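GrgF (Penicillium sp. sh18, PDB 6LZH) acts as a polyketide transferase of the alpha/beta hydrolase fold, taking part in the biosynthesis of the fungal furanone gregatin A. Local coordinates at residues L6-V11 with R22-P27; A34-P39 with T62-D67; G40-K45 with R69-S74. All blocks are in the same frame, centred on the assembly; numbering follows the deposited sequence.

Interaction 1. Residues L6-V11 with R22-P27; sequences LPRSDV and RGWLFP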
loop_
_atom_site.group_PDB
_atom_site.type_symbol
_atom_site.label_atom_id
_atom_site.label_comp_id
_atom_site.label_asym_id
_atom_site.label_seq_id
_atom_site.Cartn_x
_atom_site.Cartn_y
_atom_site.Cartn_z
ATOM N N LEU A 6 -34.881 -16.923 6.081
ATOM C CA LEU A 6 -34.814 -16.730 4.639
ATOM C C LEU A 6 -33.613 -17.464 4.030
ATOM O O LEU A 6 -32.608 -17.696 4.696
ATOM C CB LEU A 6 -34.754 -15.237 4.302
ATOM C CG LEU A 6 -36.063 -14.444 4.418
ATOM C CD1 LEU A 6 -35.834 -12.964 4.149
ATOM C CD2 LEU A 6 -37.122 -14.990 3.467
ATOM N N PRO A 7 -33.724 -17.853 2.765
ATOM C CA PRO A 7 -32.601 -18.518 2.105
ATOM C C PRO A 7 -31.524 -17.525 1.704
ATOM O O PRO A 7 -31.746 -16.324 1.559
ATOM C CB PRO A 7 -33.224 -19.182 0.866
ATOM C CG PRO A 7 -34.686 -18.836 0.883
ATOM C CD PRO A 7 -34.910 -17.754 1.898
ATOM N N ARG A 8 -30.339 -18.071 1.537
ATOM C CA ARG A 8 -29.174 -17.342 1.078
ATOM C C ARG A 8 -29.295 -17.078 -0.418
ATOM O O ARG A 8 -29.919 -17.856 -1.142
ATOM C CB ARG A 8 -27.956 -18.193 1.416
ATOM C CG ARG A 8 -26.640 -17.812 0.849
ATOM C CD ARG A 8 -25.734 -19.002 1.092
ATOM N NE ARG A 8 -25.655 -19.853 -0.086
ATOM C CZ ARG A 8 -24.987 -21.001 -0.134
ATOM N NH1 ARG A 8 -24.341 -21.447 0.942
ATOM N NH2 ARG A 8 -24.956 -21.701 -1.262
ATOM N N SER A 9 -28.728 -15.955 -0.872
ATOM C CA SER A 9 -28.732 -15.564 -2.277
ATOM C C SER A 9 -27.305 -15.444 -2.795
ATOM O O SER A 9 -26.400 -15.028 -2.069
ATOM C CB SER A 9 -29.431 -14.206 -2.502
ATOM O OG SER A 9 -30.827 -14.302 -2.358
ATOM N N ASP A 10 -27.103 -15.816 -4.057
ATOM C CA ASP A 10 -25.854 -15.500 -4.737
ATOM C C ASP A 10 -25.910 -14.046 -5.179
ATOM O O ASP A 10 -26.897 -13.615 -5.788
ATOM C CB ASP A 10 -25.652 -16.394 -5.954
ATOM C CG ASP A 10 -25.398 -17.843 -5.605
ATOM O OD1 ASP A 10 -25.225 -18.203 -4.422
ATOM O OD2 ASP A 10 -25.358 -18.639 -6.551
ATOM N N VAL A 11 -24.858 -13.285 -4.886
ATOM C CA VAL A 11 -24.805 -11.870 -5.234
ATOM C C VAL A 11 -23.426 -11.564 -5.810
ATOM O O VAL A 11 -22.458 -12.305 -5.616
ATOM C CB VAL A 11 -25.095 -10.939 -4.022
ATOM C CG1 VAL A 11 -26.540 -11.044 -3.558
ATOM C CG2 VAL A 11 -24.123 -11.244 -2.848
ATOM N N ARG A 22 -17.865 -11.888 -5.913
ATOM C CA ARG A 22 -19.075 -12.690 -5.779
ATOM C C ARG A 22 -19.173 -13.251 -4.376
ATOM O O ARG A 22 -18.159 -13.507 -3.716
ATOM C CB ARG A 22 -19.096 -13.825 -6.826
ATOM C CG ARG A 22 -19.067 -13.295 -8.267
ATOM C CD ARG A 22 -19.106 -14.373 -9.363
ATOM N NE ARG A 22 -19.121 -13.747 -10.690
ATOM C CZ ARG A 22 -18.033 -13.328 -11.341
ATOM N NH1 ARG A 22 -16.825 -13.490 -10.824
ATOM N NH2 ARG A 22 -18.151 -12.753 -12.531
ATOM N N GLY A 23 -20.404 -13.439 -3.925
ATOM C CA GLY A 23 -20.592 -13.904 -2.580
ATOM C C GLY A 23 -22.029 -14.265 -2.308
ATOM O O GLY A 23 -22.824 -14.505 -3.224
ATOM N N TRP A 24 -22.340 -14.283 -1.023
ATOM C CA TRP A 24 -23.615 -14.752 -0.518
ATOM C C TRP A 24 -24.221 -13.673 0.351
ATOM O O TRP A 24 -23.530 -13.066 1.172
ATOM C CB TRP A 24 -23.465 -16.032 0.317
ATOM C CG TRP A 24 -23.157 -17.255 -0.474
ATOM C CD1 TRP A 24 -23.621 -17.564 -1.726
ATOM C CD2 TRP A 24 -22.336 -18.354 -0.067
ATOM N NE1 TRP A 24 -23.128 -18.778 -2.120
ATOM C CE2 TRP A 24 -22.334 -19.286 -1.124
ATOM C CE3 TRP A 24 -21.586 -18.634 1.086
ATOM C CZ2 TRP A 24 -21.624 -20.488 -1.062
ATOM C CZ3 TRP A 24 -20.882 -19.827 1.147
ATOM C CH2 TRP A 24 -20.907 -20.742 0.075
ATOM N N LEU A 25 -25.518 -13.466 0.178
ATOM C CA LEU A 25 -26.300 -12.557 0.990
ATOM C C LEU A 25 -27.223 -13.387 1.874
ATOM O O LEU A 25 -27.962 -14.235 1.366
ATOM C CB LEU A 25 -27.103 -11.618 0.089
ATOM C CG LEU A 25 -28.043 -10.622 0.758
ATOM C CD1 LEU A 25 -27.246 -9.637 1.568
ATOM C CD2 LEU A 25 -28.870 -9.900 -0.315
ATOM N N PHE A 26 -27.166 -13.160 3.192
ATOM C CA PHE A 26 -28.057 -13.799 4.167
ATOM C C PHE A 26 -29.033 -12.744 4.683
ATOM O O PHE A 26 -28.741 -12.036 5.665
ATOM C CB PHE A 26 -27.273 -14.433 5.326
ATOM C CG PHE A 26 -26.301 -15.516 4.900
ATOM C CD1 PHE A 26 -25.076 -15.184 4.321
ATOM C CD2 PHE A 26 -26.610 -16.867 5.075
ATOM C CE1 PHE A 26 -24.184 -16.176 3.924
ATOM C CE2 PHE A 26 -25.710 -17.858 4.700
ATOM C CZ PHE A 26 -24.504 -17.514 4.123
ATOM N N PRO A 27 -30.194 -12.578 4.043
ATOM C CA PRO A 27 -31.092 -11.481 4.417
ATOM C C PRO A 27 -31.801 -11.738 5.730
ATOM O O PRO A 27 -32.303 -12.836 5.985
ATOM C CB PRO A 27 -32.094 -11.429 3.255
ATOM C CG PRO A 27 -32.033 -12.778 2.647
ATOM C CD PRO A 27 -30.608 -13.225 2.786
HETATM O O HOH W 1 -34.299 -14.140 7.302
#

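Interaction 2. Residues A34-P39 with T62-D67; sequences ALIMSP and TCLLYD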
loop_
_atom_site.group_PDB
_atom_site.type_symbol
_atom_site.label_atom_id
_atom_site.label_comp_id
_atom_site.label_asym_id
_atom_site.label_seq_id
_atom_site.Cartn_x
_atom_site.Cartn_y
_atom_site.Cartn_z
ATOM N N ALA A 34 -26.718 -4.621 9.380
ATOM C CA ALA A 34 -26.063 -5.480 8.397
ATOM C C ALA A 34 -24.588 -5.655 8.745
ATOM O O ALA A 34 -24.001 -4.867 9.502
ATOM C CB ALA A 34 -26.192 -4.929 6.973
ATOM N N LEU A 35 -23.995 -6.693 8.149
ATOM C CA LEU A 35 -22.635 -7.120 8.461
ATOM C C LEU A 35 -21.975 -7.672 7.206
ATOM O O LEU A 35 -22.547 -8.536 6.523
ATOM C CB LEU A 35 -22.637 -8.189 9.556
ATOM C CG LEU A 35 -21.300 -8.538 10.198
ATOM C CD1 LEU A 35 -20.804 -7.380 11.034
ATOM C CD2 LEU A 35 -21.458 -9.791 11.064
ATOM N N ILE A 36 -20.777 -7.169 6.914
ATOM C CA ILE A 36 -19.937 -7.650 5.822
ATOM C C ILE A 36 -18.797 -8.454 6.438
ATOM O O ILE A 36 -17.997 -7.909 7.213
ATOM C CB ILE A 36 -19.396 -6.490 4.970
ATOM C CG1 ILE A 36 -20.546 -5.635 4.429
ATOM C CG2 ILE A 36 -18.513 -7.034 3.845
ATOM C CD1 ILE A 36 -20.076 -4.395 3.687
ATOM N N MET A 37 -18.714 -9.738 6.084
ATOM C CA MET A 37 -17.809 -10.688 6.728
ATOM C C MET A 37 -16.653 -11.054 5.802
ATOM O O MET A 37 -16.870 -11.380 4.628
ATOM C CB MET A 37 -18.573 -11.949 7.147
ATOM C CG MET A 37 -19.677 -11.640 8.173
ATOM S SD MET A 37 -20.739 -13.062 8.506
ATOM C CE MET A 37 -19.609 -14.173 9.371
ATOM N N SER A 38 -15.430 -11.016 6.335
ATOM C CA SER A 38 -14.217 -11.249 5.561
ATOM C C SER A 38 -13.517 -12.492 6.094
ATOM O O SER A 38 -13.327 -12.617 7.319
ATOM C CB SER A 38 -13.251 -10.043 5.648
ATOM O OG SER A 38 -13.771 -8.888 5.023
ATOM N N PRO A 39 -13.090 -13.410 5.213
ATOM C CA PRO A 39 -12.558 -14.700 5.670
ATOM C C PRO A 39 -11.065 -14.658 5.948
ATOM O O PRO A 39 -10.419 -13.615 5.767
ATOM C CB PRO A 39 -12.888 -15.640 4.498
ATOM C CG PRO A 39 -12.809 -14.741 3.293
ATOM C CD PRO A 39 -13.272 -13.365 3.748
ATOM N N THR A 62 -28.544 -8.682 8.517
ATOM C CA THR A 62 -28.306 -9.096 7.134
ATOM C C THR A 62 -26.810 -9.189 6.862
ATOM O O THR A 62 -26.076 -8.210 7.033
ATOM C CB THR A 62 -28.968 -8.119 6.154
ATOM O OG1 THR A 62 -30.392 -8.198 6.286
ATOM C CG2 THR A 62 -28.624 -8.479 4.724
ATOM N N CYS A 63 -26.349 -10.360 6.421
ATOM C CA CYS A 63 -24.923 -10.599 6.251
ATOM C C CYS A 63 -24.547 -10.748 4.780
ATOM O O CYS A 63 -25.263 -11.385 3.996
ATOM C CB CYS A 63 -24.485 -11.853 7.034
ATOM S SG CYS A 63 -24.728 -11.668 8.824
ATOM N N LEU A 64 -23.428 -10.118 4.421
ATOM C CA LEU A 64 -22.776 -10.258 3.122
ATOM C C LEU A 64 -21.462 -11.000 3.340
ATOM O O LEU A 64 -20.611 -10.560 4.125
ATOM C CB LEU A 64 -22.502 -8.890 2.476
ATOM C CG LEU A 64 -21.665 -8.941 1.186
ATOM C CD1 LEU A 64 -22.392 -9.708 0.036
ATOM C CD2 LEU A 64 -21.260 -7.547 0.741
ATOM N N LEU A 65 -21.304 -12.134 2.670
ATOM C CA LEU A 65 -20.096 -12.943 2.776
ATOM C C LEU A 65 -19.570 -13.138 1.366
ATOM O O LEU A 65 -20.258 -13.736 0.537
ATOM C CB LEU A 65 -20.433 -14.288 3.439
ATOM C CG LEU A 65 -19.382 -15.358 3.606
ATOM C CD1 LEU A 65 -18.162 -14.746 4.242
ATOM C CD2 LEU A 65 -19.940 -16.529 4.455
ATOM N N TYR A 66 -18.372 -12.637 1.075
ATOM C CA TYR A 66 -17.922 -12.673 -0.310
ATOM C C TYR A 66 -16.478 -13.136 -0.444
ATOM O O TYR A 66 -15.700 -13.106 0.512
ATOM C CB TYR A 66 -18.125 -11.322 -0.987
ATOM C CG TYR A 66 -17.266 -10.153 -0.555
ATOM C CD1 TYR A 66 -15.955 -10.020 -1.008
ATOM C CD2 TYR A 66 -17.797 -9.139 0.226
ATOM C CE1 TYR A 66 -15.188 -8.940 -0.660
ATOM C CE2 TYR A 66 -17.037 -8.028 0.582
ATOM C CZ TYR A 66 -15.729 -7.935 0.132
ATOM O OH TYR A 66 -14.956 -6.843 0.469
ATOM N N ASP A 67 -16.152 -13.611 -1.652
ATOM C CA ASP A 67 -14.797 -14.054 -1.949
ATOM C C ASP A 67 -13.965 -12.834 -2.306
ATOM O O ASP A 67 -14.373 -12.053 -3.183
ATOM C CB ASP A 67 -14.776 -15.073 -3.101
ATOM C CG ASP A 67 -15.296 -16.445 -2.686
ATOM O OD1 ASP A 67 -14.975 -16.888 -1.570
ATOM O OD2 ASP A 67 -15.997 -17.102 -3.481
HETATM O O HOH W 2 -15.317 -10.750 2.227
#

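Interaction 3. Residues G40-K45 with R69-S74; sequences GFNMPK and RGIGAS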
loop_
_atom_site.group_PDB
_atom_site.type_symbol
_atom_site.label_atom_id
_atom_site.label_comp_id
_atom_site.label_asym_id
_atom_site.label_seq_id
_atom_site.Cartn_x
_atom_site.Cartn_y
_atom_site.Cartn_z
ATOM N N GLY A 40 -10.506 -15.796 6.364
ATOM C CA GLY A 40 -9.117 -15.864 6.773
ATOM C C GLY A 40 -8.148 -15.856 5.600
ATOM O O GLY A 40 -8.512 -15.682 4.434
ATOM N N PHE A 41 -6.879 -16.058 5.937
ATOM C CA PHE A 41 -5.788 -15.864 4.985
ATOM C C PHE A 41 -5.893 -16.819 3.804
ATOM O O PHE A 41 -5.895 -18.041 3.977
ATOM C CB PHE A 41 -4.454 -16.062 5.694
ATOM C CG PHE A 41 -3.270 -15.906 4.798
ATOM C CD1 PHE A 41 -2.778 -14.637 4.503
ATOM C CD2 PHE A 41 -2.637 -17.019 4.252
ATOM C CE1 PHE A 41 -1.683 -14.474 3.679
ATOM C CE2 PHE A 41 -1.534 -16.865 3.418
ATOM C CZ PHE A 41 -1.056 -15.581 3.135
ATOM N N ASN A 42 -5.958 -16.257 2.600
ATOM C CA ASN A 42 -5.969 -17.023 1.363
ATOM C C ASN A 42 -7.154 -17.974 1.286
ATOM O O ASN A 42 -7.095 -18.976 0.573
ATOM C CB ASN A 42 -4.655 -17.803 1.179
ATOM C CG ASN A 42 -4.394 -18.162 -0.277
ATOM O OD1 ASN A 42 -4.800 -17.437 -1.179
ATOM N ND2 ASN A 42 -3.741 -19.298 -0.506
ATOM N N MET A 43 -8.246 -17.676 2.019
ATOM C CA MET A 43 -9.390 -18.573 2.075
ATOM C C MET A 43 -10.612 -17.959 1.387
ATOM O O MET A 43 -10.803 -16.738 1.409
ATOM C CB MET A 43 -9.753 -18.905 3.529
ATOM C CG MET A 43 -8.760 -19.856 4.216
ATOM S SD MET A 43 -8.583 -21.418 3.290
ATOM C CE MET A 43 -10.161 -22.218 3.623
ATOM N N PRO A 44 -11.450 -18.783 0.768
ATOM C CA PRO A 44 -12.736 -18.308 0.252
ATOM C C PRO A 44 -13.751 -18.186 1.389
ATOM O O PRO A 44 -13.480 -18.510 2.541
ATOM C CB PRO A 44 -13.132 -19.403 -0.741
ATOM C CG PRO A 44 -12.588 -20.653 -0.109
ATOM C CD PRO A 44 -11.268 -20.231 0.539
ATOM N N LYS A 45 -14.938 -17.705 1.035
ATOM C CA LYS A 45 -16.023 -17.496 1.986
ATOM C C LYS A 45 -16.610 -18.802 2.525
ATOM O O LYS A 45 -17.398 -18.770 3.479
ATOM C CB LYS A 45 -17.127 -16.703 1.299
ATOM C CG LYS A 45 -17.795 -17.536 0.216
ATOM C CD LYS A 45 -18.502 -16.687 -0.803
ATOM C CE LYS A 45 -19.165 -17.564 -1.857
ATOM N NZ LYS A 45 -18.126 -18.238 -2.693
ATOM N N ARG A 69 -10.862 -10.575 -3.928
ATOM C CA ARG A 69 -10.222 -10.609 -5.232
ATOM C C ARG A 69 -9.318 -11.824 -5.377
ATOM O O ARG A 69 -8.508 -12.116 -4.494
ATOM C CB ARG A 69 -9.393 -9.336 -5.420
ATOM C CG ARG A 69 -8.973 -9.126 -6.849
ATOM C CD ARG A 69 -7.632 -9.738 -7.165
ATOM N NE ARG A 69 -6.523 -8.983 -6.602
ATOM C CZ ARG A 69 -5.256 -9.349 -6.739
ATOM N NH1 ARG A 69 -4.279 -8.616 -6.206
ATOM N NH2 ARG A 69 -4.967 -10.465 -7.402
ATOM N N GLY A 70 -9.439 -12.506 -6.515
ATOM C CA GLY A 70 -8.510 -13.575 -6.849
ATOM C C GLY A 70 -8.746 -14.860 -6.092
ATOM O O GLY A 70 -7.882 -15.734 -6.084
ATOM N N ILE A 71 -9.893 -14.996 -5.440
ATOM C CA ILE A 71 -10.187 -16.123 -4.565
ATOM C C ILE A 71 -11.561 -16.668 -4.928
ATOM O O ILE A 71 -12.451 -15.896 -5.293
ATOM C CB ILE A 71 -10.148 -15.682 -3.080
ATOM C CG1 ILE A 71 -8.744 -15.211 -2.684
ATOM C CG2 ILE A 71 -10.660 -16.772 -2.164
ATOM C CD1 ILE A 71 -7.784 -16.339 -2.354
ATOM N N GLY A 72 -11.727 -17.993 -4.850
ATOM C CA GLY A 72 -13.064 -18.568 -4.910
ATOM C C GLY A 72 -13.754 -18.237 -6.221
ATOM O O GLY A 72 -13.190 -18.416 -7.302
ATOM N N ALA A 73 -14.970 -17.699 -6.127
ATOM C CA ALA A 73 -15.783 -17.350 -7.289
ATOM C C ALA A 73 -15.528 -15.942 -7.828
ATOM O O ALA A 73 -16.123 -15.574 -8.846
ATOM C CB ALA A 73 -17.267 -17.494 -6.941
ATOM N N SER A 74 -14.687 -15.143 -7.175
ATOM C CA SER A 74 -14.510 -13.749 -7.559
ATOM C C SER A 74 -13.506 -13.607 -8.694
ATOM O O SER A 74 -12.601 -14.429 -8.861
ATOM C CB SER A 74 -14.052 -12.905 -6.357
ATOM O OG SER A 74 -15.153 -12.710 -5.480
#

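Interaction 1. Residues L6-V11 with R22-P27
Arg8 lies along Trp24 and Phe26 for nearly its whole length. Arg8 CB sits 4.0 Å from Phe26 CE2. The next atom, CG, stands over the face of the Phe26 ring in a CH-pi contact, off toward the rim, and also touches Trp24 CB. Arg8 CD packs 3.6 Å from Phe26 CZ and makes a second CH-pi contact, over the five-membered ring of Trp24. The chain bends at chi3 (97°), and this turn lays the guanidinium flat on the indole. NE then rests above the pyrrole part, and NH1 reaches over the six-membered ring to CZ2. Arg8 CZ lies 3.3 Å from Trp24 CE2. The two planes are only 7° apart. This is a stacked cation-pi pair. Lys45 makes a further cation-pi contact with Trp24. Asp10 OD1 lies in the indole plane at the ring edge, 3.2 Å from Trp24 NE1, and its negative charge is likely to favour the nearby guanidinium.

Val11 and Leu25 lie on the other face, crossing at about a right angle, with Val11 CG1 3.7 Å from Leu25 CB. Four backbone hydrogen bonds tie the strands: Ser9 N and O bond to Leu25 O and N, and Val11 N and O to Gly23 O and N. Near the chain start a water accepts from Leu6 N and donates to Pro27 O.

Asp10 and Trp24 form the non-hydrogen-bonded pair between these two hydrogen-bonded pairs. This alternation marks antiparallel pairing. Strands 9-14 and 20-26 are consecutive in the chain, forming a beta hairpin at one border of the alpha/beta hydrolase sheet.

Interaction 2. Residues A34-P39 with T62-D67
Ile36 and Tyr66 meet on one face of a parallel strand pair, the methyl CG2 of Ile36 coming within 3.7 Å of Tyr66 CE2. The methyl approaches the ring obliquely. Tyr66 reaches it because its CG stands between the backbone N and the carbonyl carbon (chi1 69°), which turns the ring back toward the neighbouring strand. Ile36 CG2 also touches Leu64 CD2, more loosely, and the edge of the Tyr66 ring is turned to Leu64 CG. Leu91 of helix 84-99 packs on both Ile36 and Tyr66. Ala34 and Thr62 continue this face, and Phe98 of the same helix touches both.

Leu35, Cys63, Met37 and Leu65 point to the other face, toward helix 49-58. Cys63 SG lies 4.1 Å from Leu35 CB. Met37 CG is anti to its carbonyl carbon (chi1 -62°), which helps bring Met37 SD to 4.2 Å from Cys63 CB. Leu65 CD1 leans across to the backbone, 3.6 Å from Met37 O. Phe56 covers Leu35 and Cys63, while Ala53 touches Met37.

Three backbone hydrogen bonds hold the strands in register. Leu35 N donates to Thr62 O, and Leu35 O accepts from Leu64 N. Met37 N donates to Leu64 O at 2.8 Å, almost straight (171°). Beyond them the strands part. A water bridges them there, donating to Met37 O and Tyr66 O, and lies over the centre of the Tyr66 ring face. Tyr66 N is buried without a polar partner.

Pro39 follows the first strand, its side chain about 8 Å from that of Cys115, a probable active-site residue. Strand 32-38, helix 49-58 and strand 62-66 form a beta-alpha-beta crossover, the repeating element of the alpha/beta hydrolase core.

Interaction 3. Residues G40-K45 with R69-S74
Ile71 packs against Pro44, Met43 and Asn42 and carries most of this contact. Its CG2 is anti to the backbone N (chi1 -63°, measured to CG1), and this directs the methyl at Pro44, with Ile71 CG2 3.5 Å from Pro44 CA and 3.9 Å from Pro44 CB. Gly72 CA lies beside Pro44 CB, and the positive phi of Gly72 suits glycine.

Where polar atoms meet Ile71 they do so by van der Waals contact. Ile71 CG2 lies 3.6 Å from Met43 O, and Ile71 CD1 comes to 3.4 Å from Asn42 OD1, the two side chains slanting past one another. Asn42 OD1 has its hydrogen bond from Asn80. Replacing Ile71 with an alanine would probably open a gap beside Pro44 CA and leave Asn42 OD1 and Met43 O without their methyl neighbours.

Charge enters through Lys45, where Lys45 NZ passes Ala73 CB at 4.4 Å and forms a salt bridge with Asp67.

Each loop folds on a backbone hydrogen bond, Met43 N to Gly40 O and Ser74 N to Ile71 O. These close a type II and a type II' beta turn. Such loops follow the C-terminal ends of parallel strands, the active-site side of an alpha/beta hydrolase.

Overall arrangement
The contacts run from the border of the eight-stranded mixed sheet toward the active-site side. Interaction 1 joins strands 9-14 and 20-26. Its centre lies about 9 Å from that of interaction 2, and strand 20-26 is the antiparallel neighbour of strand 62-66, so the two are parts of one continuous sheet. Interaction 3 pairs the loops that leave the strands of interaction 2, their centres about 13 Å apart. Along the chain, interaction 1 closes first, while the segments of interactions 2 and 3 alternate. Asp67 joins these two through Lys45 and Ser74. Arg22 links interaction 1 to the loop 69-74. Sheet edge, core strands and both loops are thus connected, with loop 40-45 approaching the probable active-site Cys115.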